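Local coordinates for putative uncharacterized protein (Toxoplasma gondii, PDB 4FBD) that has no known function and belongs to the DUF3228 family of conserved uncharacterised proteins, at residues C90-I95 / F149-L154; L115-Y120 / W134-Y139; Y155-I160 / A178-I183. One frame throughout, in Å; residues are numbered along the deposited sequence.

Overall arrangement
Contacts 1 and 3 belong to one mixed five-stranded sheet. Strand 149-156 runs through both. In contact 1 it pairs with strand 90-96. In contact 3 its far end pairs with strand 181-189 and turns into helix 157-166. Their centres are 13 Å apart, and they touch where L154 packs on W181 and I183. Contact 2 lies in a second, four-stranded sheet. Its centre is 28 Å from that of contact 1 and 37 Å from that of contact 3. Contacts 2 and 3 sit on opposite sides of the chain's centre. In sequence, contact 2 is nested within the loop that contact 1 closes. No active site or ligand is known here.

Contact 1: residues C90-I95 / F149-L154; sequences CRHLYI and FLDLIL
R91, L93 and I95 pair with L154, L152 and L150 as antiparallel neighbours, the strand directions 159° apart and the axes 4.5 Å apart at their closest. These are two inner strands of a mixed five-stranded beta-sheet. Each of the three pairs is held by two backbone hydrogen bonds. Among them, L152 N reaches L93 O at 2.7 Å. The alternating pairs, H92 with I153 and Y94 with D151, are non-hydrogen-bonded, and their side chains share one face. On that face H92 ND1 donates to D151 OD1 over 2.8 Å and uses the syn lone pair of the carboxylate. The H92 torsion places CG between the backbone N and the carbonyl carbon (chi1 67°), and the rotation about chi2 then turns the ND1 edge of the ring to D151. The same OD1 lies over one face of the Y94 ring, 3.4 Å from Y94 CE1. Ring and carboxylate planes differ by 29°. The carboxylate is therefore fixed by an N-H on one partner and packed against the ring of another. The opposite face carries R91 and a row of aliphatic side chains. L93 CD2 meets L154 CD1 at 3.6 Å. I95 and L152 cross at about a right angle, with I95 CD1 3.6 Å from L152 CD1. Helix 63-76 covers this side: V74 packs on L93, and V70 on I95 and L152. F149 stands at one end of the pairing, with I95 O in the plane of its ring at the edge, 3.8 Å from F149 CD1. At the other end, C90 SG rests 3.7 Å from I153 CG2.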
loop_
_atom_site.group_PDB
_atom_site.type_symbol
_atom_site.label_atom_id
_atom_site.label_comp_id
_atom_site.label_asym_id
_atom_site.label_seq_id
_atom_site.Cartn_x
_atom_site.Cartn_y
_atom_site.Cartn_z
ATOM N N CYS A 90 -2.210 -18.661 21.766
ATOM C CA CYS A 90 -2.930 -18.762 20.516
ATOM C C CYS A 90 -2.533 -20.051 19.822
ATOM O O CYS A 90 -1.393 -20.487 19.892
ATOM C CB CYS A 90 -2.637 -17.583 19.586
ATOM S SG CYS A 90 -3.622 -17.698 18.080
ATOM N N ARG A 91 -3.486 -20.655 19.138
ATOM C CA ARG A 91 -3.237 -21.882 18.405
ATOM C C ARG A 91 -4.255 -21.975 17.339
ATOM O O ARG A 91 -5.263 -21.347 17.448
ATOM C CB ARG A 91 -3.318 -23.077 19.338
ATOM C CG ARG A 91 -3.639 -24.370 18.661
ATOM C CD ARG A 91 -2.978 -25.436 19.326
ATOM N NE ARG A 91 -1.521 -25.402 19.100
ATOM C CZ ARG A 91 -0.658 -26.151 19.793
ATOM N NH1 ARG A 91 -1.099 -26.963 20.765
ATOM N NH2 ARG A 91 0.646 -26.085 19.535
ATOM N N HIS A 92 -4.001 -22.730 16.280
ATOM C CA HIS A 92 -5.015 -22.851 15.254
ATOM C C HIS A 92 -4.954 -24.151 14.468
ATOM O O HIS A 92 -3.932 -24.805 14.428
ATOM C CB HIS A 92 -4.944 -21.631 14.332
ATOM C CG HIS A 92 -3.704 -21.561 13.510
ATOM N ND1 HIS A 92 -3.710 -21.767 12.145
ATOM C CD2 HIS A 92 -2.413 -21.342 13.855
ATOM C CE1 HIS A 92 -2.479 -21.647 11.682
ATOM N NE2 HIS A 92 -1.673 -21.394 12.698
ATOM N N LEU A 93 -6.076 -24.534 13.877
ATOM C CA LEU A 93 -6.120 -25.726 13.054
ATOM C C LEU A 93 -7.017 -25.500 11.842
ATOM O O LEU A 93 -7.907 -24.649 11.868
ATOM C CB LEU A 93 -6.656 -26.934 13.817
ATOM C CG LEU A 93 -8.049 -26.765 14.405
ATOM C CD1 LEU A 93 -8.728 -28.118 14.661
ATOM C CD2 LEU A 93 -7.957 -25.902 15.682
ATOM N N TYR A 94 -6.772 -26.293 10.808
ATOM C CA TYR A 94 -7.533 -26.273 9.571
ATOM C C TYR A 94 -8.395 -27.481 9.504
ATOM O O TYR A 94 -7.923 -28.558 9.763
ATOM C CB TYR A 94 -6.591 -26.312 8.371
ATOM C CG TYR A 94 -5.725 -25.128 8.378
ATOM C CD1 TYR A 94 -6.217 -23.908 7.952
ATOM C CD2 TYR A 94 -4.446 -25.186 8.872
ATOM C CE1 TYR A 94 -5.450 -22.788 7.997
ATOM C CE2 TYR A 94 -3.653 -24.060 8.894
ATOM C CZ TYR A 94 -4.178 -22.865 8.453
ATOM O OH TYR A 94 -3.458 -21.730 8.510
ATOM N N ILE A 95 -9.672 -27.297 9.199
ATOM C CA ILE A 95 -10.596 -28.389 9.047
ATOM C C ILE A 95 -11.387 -28.159 7.728
ATOM O O ILE A 95 -11.428 -27.026 7.193
ATOM C CB ILE A 95 -11.592 -28.463 10.229
ATOM C CG1 ILE A 95 -12.547 -27.259 10.211
ATOM C CG2 ILE A 95 -10.856 -28.523 11.591
ATOM C CD1 ILE A 95 -13.668 -27.324 11.283
ATOM N N PHE A 149 -11.271 -24.661 3.256
ATOM C CA PHE A 149 -11.036 -24.874 4.680
ATOM C C PHE A 149 -11.496 -23.767 5.593
ATOM O O PHE A 149 -11.847 -22.689 5.156
ATOM C CB PHE A 149 -9.525 -24.989 4.932
ATOM C CG PHE A 149 -8.834 -25.990 4.066
ATOM C CD1 PHE A 149 -8.966 -27.348 4.315
ATOM C CD2 PHE A 149 -8.007 -25.572 3.024
ATOM C CE1 PHE A 149 -8.313 -28.282 3.504
ATOM C CE2 PHE A 149 -7.356 -26.497 2.210
ATOM C CZ PHE A 149 -7.505 -27.845 2.447
ATOM N N LEU A 150 -11.495 -24.084 6.887
ATOM C CA LEU A 150 -11.741 -23.134 7.943
ATOM C C LEU A 150 -10.489 -23.135 8.819
ATOM O O LEU A 150 -10.032 -24.202 9.253
ATOM C CB LEU A 150 -12.951 -23.530 8.791
ATOM C CG LEU A 150 -14.270 -23.624 8.032
ATOM C CD1 LEU A 150 -15.345 -24.170 8.927
ATOM C CD2 LEU A 150 -14.642 -22.253 7.429
ATOM N N ASP A 151 -9.909 -21.956 9.030
ATOM C CA ASP A 151 -8.774 -21.802 9.906
ATOM C C ASP A 151 -9.475 -21.465 11.206
ATOM O O ASP A 151 -10.140 -20.419 11.303
ATOM C CB ASP A 151 -7.878 -20.661 9.434
ATOM C CG ASP A 151 -6.526 -20.606 10.156
ATOM O OD1 ASP A 151 -6.273 -21.440 11.054
ATOM O OD2 ASP A 151 -5.698 -19.715 9.790
ATOM N N LEU A 152 -9.411 -22.376 12.172
ATOM C CA LEU A 152 -10.037 -22.161 13.468
ATOM C C LEU A 152 -8.982 -21.604 14.391
ATOM O O LEU A 152 -7.941 -22.247 14.620
ATOM C CB LEU A 152 -10.582 -23.452 14.033
ATOM C CG LEU A 152 -11.621 -24.193 13.192
ATOM C CD1 LEU A 152 -12.020 -25.528 13.900
ATOM C CD2 LEU A 152 -12.811 -23.294 12.915
ATOM N N ILE A 153 -9.220 -20.406 14.911
ATOM C CA ILE A 153 -8.233 -19.791 15.790
ATOM C C ILE A 153 -8.670 -20.041 17.203
ATOM O O ILE A 153 -9.815 -19.756 17.547
ATOM C CB ILE A 153 -8.111 -18.287 15.574
ATOM C CG1 ILE A 153 -7.988 -17.956 14.083
ATOM C CG2 ILE A 153 -6.911 -17.751 16.357
ATOM C CD1 ILE A 153 -6.789 -18.589 13.433
ATOM N N LEU A 154 -7.760 -20.567 18.019
ATOM C CA LEU A 154 -8.047 -20.896 19.409
ATOM C C LEU A 154 -7.319 -20.006 20.407
ATOM O O LEU A 154 -6.229 -19.527 20.146
ATOM C CB LEU A 154 -7.622 -22.341 19.684
ATOM C CG LEU A 154 -8.252 -23.404 18.777
ATOM C CD1 LEU A 154 -7.736 -24.777 19.120
ATOM C CD2 LEU A 154 -9.771 -23.383 18.844
#

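Contact 2: residues L115-Y120 / W134-Y139; sequences LLRSGY and WFPMSY
W134 sets its CG between the backbone N and the carbonyl carbon (chi1 63°), and this lays the indole along the backbone of R117, S118 and G119. F135 instead has CG anti to its carbonyl carbon (chi1 -75°), and its ring meets L116. R117 O sits over one face of the indole, offset toward the rim, 3.6 Å from W134 CD2. Further along, G119 N comes within 3.5 Å of W134 CZ3. R117 CB packs beside W134 NE1, which gives its hydrogen bond to K238 O. The backbones of R117 and W134 form one antiparallel hydrogen-bonded pair, R117 N to W134 O and W134 N to R117 O, both at 2.9 Å. The pair lies near the open end of a beta-hairpin, strands 117-121 and 130-135, which forms one side of a four-stranded sheet. Beyond the pair, L116 CD2 makes a CH-pi contact over the F135 ring, 3.5 Å from its centroid and 10° off the normal. The opposite face of that ring is met by Y139 CE2. P136, the N-cap residue of helix 137-140, brings its CD to 3.3 Å from L115 O. Its CG touches R117 CG at 4.0 Å. R117 then bends back, and NH1 donates to L116 O. S118 OG is hydrogen-bonded to R133 NH1 of the second subunit. L115 and Y139 cross at about a right angle, with L115 CD1 3.4 Å from Y139 CD1, while Y139 OH is hydrogen-bonded to N112 ND2.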
loop_
_atom_site.group_PDB
_atom_site.type_symbol
_atom_site.label_atom_id
_atom_site.label_comp_id
_atom_site.label_asym_id
_atom_site.label_seq_id
_atom_site.Cartn_x
_atom_site.Cartn_y
_atom_site.Cartn_z
ATOM N N LEU A 115 -12.064 -5.331 -13.097
ATOM C CA LEU A 115 -13.209 -5.175 -12.209
ATOM C C LEU A 115 -12.839 -4.639 -10.827
ATOM O O LEU A 115 -13.708 -4.223 -10.074
ATOM C CB LEU A 115 -13.917 -6.519 -12.056
ATOM C CG LEU A 115 -14.493 -7.078 -13.352
ATOM C CD1 LEU A 115 -15.193 -8.431 -13.080
ATOM C CD2 LEU A 115 -15.483 -6.004 -13.997
ATOM N N LEU A 116 -11.550 -4.676 -10.504
ATOM C CA LEU A 116 -11.012 -4.167 -9.242
ATOM C C LEU A 116 -11.282 -2.689 -9.154
ATOM O O LEU A 116 -11.371 -2.017 -10.166
ATOM C CB LEU A 116 -9.475 -4.380 -9.156
ATOM C CG LEU A 116 -8.935 -5.806 -8.972
ATOM C CD1 LEU A 116 -7.463 -5.927 -9.338
ATOM C CD2 LEU A 116 -9.169 -6.404 -7.547
ATOM N N ARG A 117 -11.467 -2.207 -7.932
ATOM C CA ARG A 117 -11.664 -0.805 -7.651
ATOM C C ARG A 117 -10.689 -0.489 -6.542
ATOM O O ARG A 117 -10.246 -1.387 -5.830
ATOM C CB ARG A 117 -13.108 -0.521 -7.235
ATOM C CG ARG A 117 -14.121 -0.691 -8.368
ATOM C CD ARG A 117 -13.903 0.335 -9.418
ATOM N NE ARG A 117 -14.792 0.191 -10.576
ATOM C CZ ARG A 117 -14.498 -0.406 -11.730
ATOM N NH1 ARG A 117 -13.330 -1.009 -11.947
ATOM N NH2 ARG A 117 -15.406 -0.413 -12.678
ATOM N N SER A 118 -10.323 0.769 -6.396
ATOM C CA SER A 118 -9.353 1.139 -5.371
ATOM C C SER A 118 -9.619 2.515 -4.811
ATOM O O SER A 118 -10.271 3.357 -5.452
ATOM C CB SER A 118 -7.964 1.124 -5.971
ATOM O OG SER A 118 -7.851 2.090 -7.013
ATOM N N GLY A 119 -9.098 2.749 -3.613
ATOM C CA GLY A 119 -9.250 4.046 -2.979
ATOM C C GLY A 119 -8.594 4.099 -1.627
ATOM O O GLY A 119 -8.034 3.112 -1.159
ATOM N N TYR A 120 -8.663 5.264 -1.000
ATOM C CA TYR A 120 -8.109 5.441 0.317
ATOM C C TYR A 120 -9.198 5.179 1.346
ATOM O O TYR A 120 -10.234 5.831 1.346
ATOM C CB TYR A 120 -7.496 6.822 0.446
ATOM C CG TYR A 120 -6.230 6.918 -0.330
ATOM C CD1 TYR A 120 -6.242 7.168 -1.698
ATOM C CD2 TYR A 120 -4.996 6.715 0.295
ATOM C CE1 TYR A 120 -5.048 7.212 -2.420
ATOM C CE2 TYR A 120 -3.815 6.799 -0.410
ATOM C CZ TYR A 120 -3.846 7.025 -1.767
ATOM O OH TYR A 120 -2.658 7.105 -2.459
ATOM N N TRP A 134 -10.021 -3.689 -4.064
ATOM C CA TRP A 134 -10.981 -4.735 -3.819
ATOM C C TRP A 134 -11.858 -5.033 -5.023
ATOM O O TRP A 134 -11.945 -4.249 -5.949
ATOM C CB TRP A 134 -11.887 -4.298 -2.671
ATOM C CG TRP A 134 -12.674 -3.067 -3.030
ATOM C CD1 TRP A 134 -13.874 -3.039 -3.646
ATOM C CD2 TRP A 134 -12.299 -1.693 -2.832
ATOM N NE1 TRP A 134 -14.288 -1.745 -3.840
ATOM C CE2 TRP A 134 -13.342 -0.897 -3.347
ATOM C CE3 TRP A 134 -11.199 -1.063 -2.258
ATOM C CZ2 TRP A 134 -13.312 0.493 -3.321
ATOM C CZ3 TRP A 134 -11.173 0.340 -2.217
ATOM C CH2 TRP A 134 -12.217 1.092 -2.749
ATOM N N PHE A 135 -12.506 -6.182 -4.980
ATOM C CA PHE A 135 -13.520 -6.558 -5.969
ATOM C C PHE A 135 -14.849 -6.198 -5.335
ATOM O O PHE A 135 -15.142 -6.603 -4.211
ATOM C CB PHE A 135 -13.565 -8.061 -6.238
ATOM C CG PHE A 135 -12.454 -8.562 -7.072
ATOM C CD1 PHE A 135 -12.389 -8.250 -8.392
ATOM C CD2 PHE A 135 -11.507 -9.412 -6.548
ATOM C CE1 PHE A 135 -11.358 -8.726 -9.197
ATOM C CE2 PHE A 135 -10.500 -9.905 -7.335
ATOM C CZ PHE A 135 -10.414 -9.556 -8.665
ATOM N N PRO A 136 -15.667 -5.454 -6.056
ATOM C CA PRO A 136 -16.965 -5.117 -5.536
ATOM C C PRO A 136 -17.920 -6.289 -5.642
ATOM O O PRO A 136 -17.632 -7.269 -6.337
ATOM C CB PRO A 136 -17.422 -3.948 -6.402
ATOM C CG PRO A 136 -16.454 -3.804 -7.480
ATOM C CD PRO A 136 -15.305 -4.709 -7.266
ATOM N N MET A 137 -19.056 -6.179 -4.956
ATOM C CA MET A 137 -20.045 -7.252 -4.929
ATOM C C MET A 137 -20.711 -7.540 -6.268
ATOM O O MET A 137 -21.125 -8.678 -6.508
ATOM C CB MET A 137 -21.101 -6.974 -3.859
ATOM C CG MET A 137 -20.537 -7.059 -2.447
ATOM S SD MET A 137 -19.857 -8.686 -2.106
ATOM C CE MET A 137 -21.352 -9.669 -2.083
ATOM N N SER A 138 -20.794 -6.541 -7.148
ATOM C CA SER A 138 -21.396 -6.756 -8.461
ATOM C C SER A 138 -20.671 -7.886 -9.190
ATOM O O SER A 138 -21.271 -8.584 -10.019
ATOM C CB SER A 138 -21.399 -5.470 -9.297
ATOM O OG SER A 138 -20.090 -4.962 -9.439
ATOM N N TYR A 139 -19.378 -8.057 -8.920
ATOM C CA TYR A 139 -18.655 -9.216 -9.481
ATOM C C TYR A 139 -18.618 -10.375 -8.466
ATOM O O TYR A 139 -18.994 -11.493 -8.771
ATOM C CB TYR A 139 -17.238 -8.852 -9.882
ATOM C CG TYR A 139 -16.351 -10.049 -10.085
ATOM C CD1 TYR A 139 -16.519 -10.900 -11.173
ATOM C CD2 TYR A 139 -15.295 -10.292 -9.237
ATOM C CE1 TYR A 139 -15.670 -12.006 -11.378
ATOM C CE2 TYR A 139 -14.452 -11.363 -9.439
ATOM C CZ TYR A 139 -14.643 -12.211 -10.513
ATOM O OH TYR A 139 -13.781 -13.266 -10.683
#

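Contact 3: residues Y155-I160 / A178-I183; sequences YSREQI and APAWSI
Y155 and S182 form an antiparallel hydrogen-bonded pair, with Y155 N to S182 O and S182 N to Y155 O both at 3.0 Å. The pair joins strand 149-156 to strand 181-189, two neighbours in the five-stranded sheet. The Y155 ring meets that of F89 outside this pairing. S156 is the last strand residue and faces W181 in a non-hydrogen-bonded pair. The indole lies obliquely against the peptide between Y155 and S156, with W181 CE3 3.6 Å from Y155 C. S156 is also the N-cap of helix 157-166. Its OG stands between the backbone N and the carbonyl carbon (chi1 64°), where it accepts from Q159 N at 3.0 Å. R157 opens the helix. Its N makes a weak bond to A180 O. Its side chain runs out with CG anti to the backbone N (chi1 179°) and bends at chi3. The guanidinium then grips A178 O side-on. R157 NE is 2.9 Å from that oxygen and NH2 is 3.0 Å from it. The oxygen lies in the guanidinium plane, and the NH2 bond runs close to the carbonyl's own direction. A180 CA sits over one face of the same group, toward its rim. E158 OE2 forms a salt bridge with R157 NH1, 3.1 Å away, at the edge of the guanidinium. I160, one turn into the helix, points back to the strand. Its CD1 lies against S182 CB. Two N-H groups on one carbonyl tie the edge of the guanidinium to the loop before strand 181-189, and the carboxylate of E158 probably offsets the charge of R157 at this surface contact.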
loop_
_atom_site.group_PDB
_atom_site.type_symbol
_atom_site.label_atom_id
_atom_site.label_comp_id
_atom_site.label_asym_id
_atom_site.label_seq_id
_atom_site.Cartn_x
_atom_site.Cartn_y
_atom_site.Cartn_z
ATOM N N TYR A 155 -7.953 -19.776 21.551
ATOM C CA TYR A 155 -7.359 -19.031 22.667
ATOM C C TYR A 155 -7.504 -19.894 23.877
ATOM O O TYR A 155 -8.475 -20.638 23.985
ATOM C CB TYR A 155 -8.029 -17.664 22.891
ATOM C CG TYR A 155 -7.321 -16.508 22.197
ATOM C CD1 TYR A 155 -7.146 -16.493 20.817
ATOM C CD2 TYR A 155 -6.838 -15.424 22.930
ATOM C CE1 TYR A 155 -6.502 -15.434 20.183
ATOM C CE2 TYR A 155 -6.194 -14.363 22.314
ATOM C CZ TYR A 155 -6.025 -14.377 20.937
ATOM O OH TYR A 155 -5.391 -13.333 20.316
ATOM N N SER A 156 -6.529 -19.822 24.775
ATOM C CA SER A 156 -6.590 -20.579 26.005
ATOM C C SER A 156 -7.772 -20.085 26.823
ATOM O O SER A 156 -8.318 -19.017 26.552
ATOM C CB SER A 156 -5.313 -20.403 26.833
ATOM O OG SER A 156 -5.162 -19.056 27.251
ATOM N N ARG A 157 -8.166 -20.895 27.799
ATOM C CA ARG A 157 -9.240 -20.566 28.743
ATOM C C ARG A 157 -8.840 -19.301 29.522
ATOM O O ARG A 157 -9.650 -18.419 29.785
ATOM C CB ARG A 157 -9.392 -21.728 29.724
ATOM C CG ARG A 157 -10.438 -21.538 30.765
ATOM C CD ARG A 157 -10.232 -22.483 31.952
ATOM N NE ARG A 157 -10.270 -23.903 31.613
ATOM C CZ ARG A 157 -9.231 -24.742 31.617
ATOM N NH1 ARG A 157 -8.020 -24.344 31.962
ATOM N NH2 ARG A 157 -9.419 -26.016 31.293
ATOM N N GLU A 158 -7.559 -19.233 29.856
ATOM C CA GLU A 158 -6.980 -18.128 30.608
ATOM C C GLU A 158 -7.137 -16.813 29.848
ATOM O O GLU A 158 -7.770 -15.879 30.345
ATOM C CB GLU A 158 -5.506 -18.426 30.908
ATOM C CG GLU A 158 -5.298 -19.635 31.861
ATOM C CD GLU A 158 -5.912 -20.962 31.344
ATOM O OE1 GLU A 158 -5.739 -21.313 30.147
ATOM O OE2 GLU A 158 -6.565 -21.659 32.155
ATOM N N GLN A 159 -6.594 -16.754 28.634
ATOM C CA GLN A 159 -6.705 -15.548 27.824
ATOM C C GLN A 159 -8.144 -15.103 27.571
ATOM O O GLN A 159 -8.416 -13.904 27.535
ATOM C CB GLN A 159 -5.945 -15.696 26.512
ATOM C CG GLN A 159 -4.446 -15.461 26.647
ATOM C CD GLN A 159 -4.063 -13.993 26.828
ATOM O OE1 GLN A 159 -4.912 -13.100 26.794
ATOM N NE2 GLN A 159 -2.774 -13.741 27.002
ATOM N N ILE A 160 -9.058 -16.045 27.383
ATOM C CA ILE A 160 -10.471 -15.687 27.190
ATOM C C ILE A 160 -11.036 -15.005 28.445
ATOM O O ILE A 160 -11.730 -13.993 28.344
ATOM C CB ILE A 160 -11.338 -16.895 26.832
ATOM C CG1 ILE A 160 -10.993 -17.380 25.417
ATOM C CG2 ILE A 160 -12.810 -16.525 26.872
ATOM C CD1 ILE A 160 -11.801 -18.582 24.988
ATOM N N ALA A 178 -14.143 -25.112 32.172
ATOM C CA ALA A 178 -14.326 -24.575 30.831
ATOM C C ALA A 178 -13.329 -25.244 29.903
ATOM O O ALA A 178 -12.258 -25.638 30.321
ATOM C CB ALA A 178 -14.114 -23.051 30.834
ATOM N N PRO A 179 -13.665 -25.379 28.626
ATOM C CA PRO A 179 -12.673 -26.007 27.755
ATOM C C PRO A 179 -11.292 -25.316 27.827
ATOM O O PRO A 179 -11.209 -24.094 28.058
ATOM C CB PRO A 179 -13.283 -25.844 26.356
ATOM C CG PRO A 179 -14.771 -25.683 26.574
ATOM C CD PRO A 179 -14.929 -25.057 27.930
ATOM N N ALA A 180 -10.224 -26.086 27.629
ATOM C CA ALA A 180 -8.874 -25.527 27.680
ATOM C C ALA A 180 -8.660 -24.562 26.514
ATOM O O ALA A 180 -8.062 -23.510 26.671
ATOM C CB ALA A 180 -7.831 -26.635 27.679
ATOM N N TRP A 181 -9.200 -24.920 25.356
ATOM C CA TRP A 181 -9.088 -24.104 24.161
ATOM C C TRP A 181 -10.440 -23.786 23.635
ATOM O O TRP A 181 -11.283 -24.660 23.561
ATOM C CB TRP A 181 -8.335 -24.875 23.072
ATOM C CG TRP A 181 -6.946 -25.128 23.463
ATOM C CD1 TRP A 181 -6.448 -26.257 24.021
ATOM C CD2 TRP A 181 -5.864 -24.199 23.387
ATOM N NE1 TRP A 181 -5.109 -26.106 24.274
ATOM C CE2 TRP A 181 -4.726 -24.846 23.898
ATOM C CE3 TRP A 181 -5.748 -22.884 22.931
ATOM C CZ2 TRP A 181 -3.481 -24.225 23.973
ATOM C CZ3 TRP A 181 -4.504 -22.266 22.990
ATOM C CH2 TRP A 181 -3.388 -22.939 23.506
ATOM N N SER A 182 -10.659 -22.538 23.243
ATOM C CA SER A 182 -11.935 -22.176 22.650
ATOM C C SER A 182 -11.747 -21.409 21.364
ATOM O O SER A 182 -10.860 -20.582 21.245
ATOM C CB SER A 182 -12.827 -21.379 23.617
ATOM O OG SER A 182 -13.335 -22.228 24.630
ATOM N N ILE A 183 -12.623 -21.686 20.418
ATOM C CA ILE A 183 -12.610 -21.020 19.128
ATOM C C ILE A 183 -13.084 -19.566 19.318
ATOM O O ILE A 183 -14.182 -19.329 19.827
ATOM C CB ILE A 183 -13.556 -21.748 18.160
ATOM C CG1 ILE A 183 -13.050 -23.186 17.932
ATOM C CG2 ILE A 183 -13.735 -20.934 16.851
ATOM C CD1 ILE A 183 -14.051 -24.079 17.273
#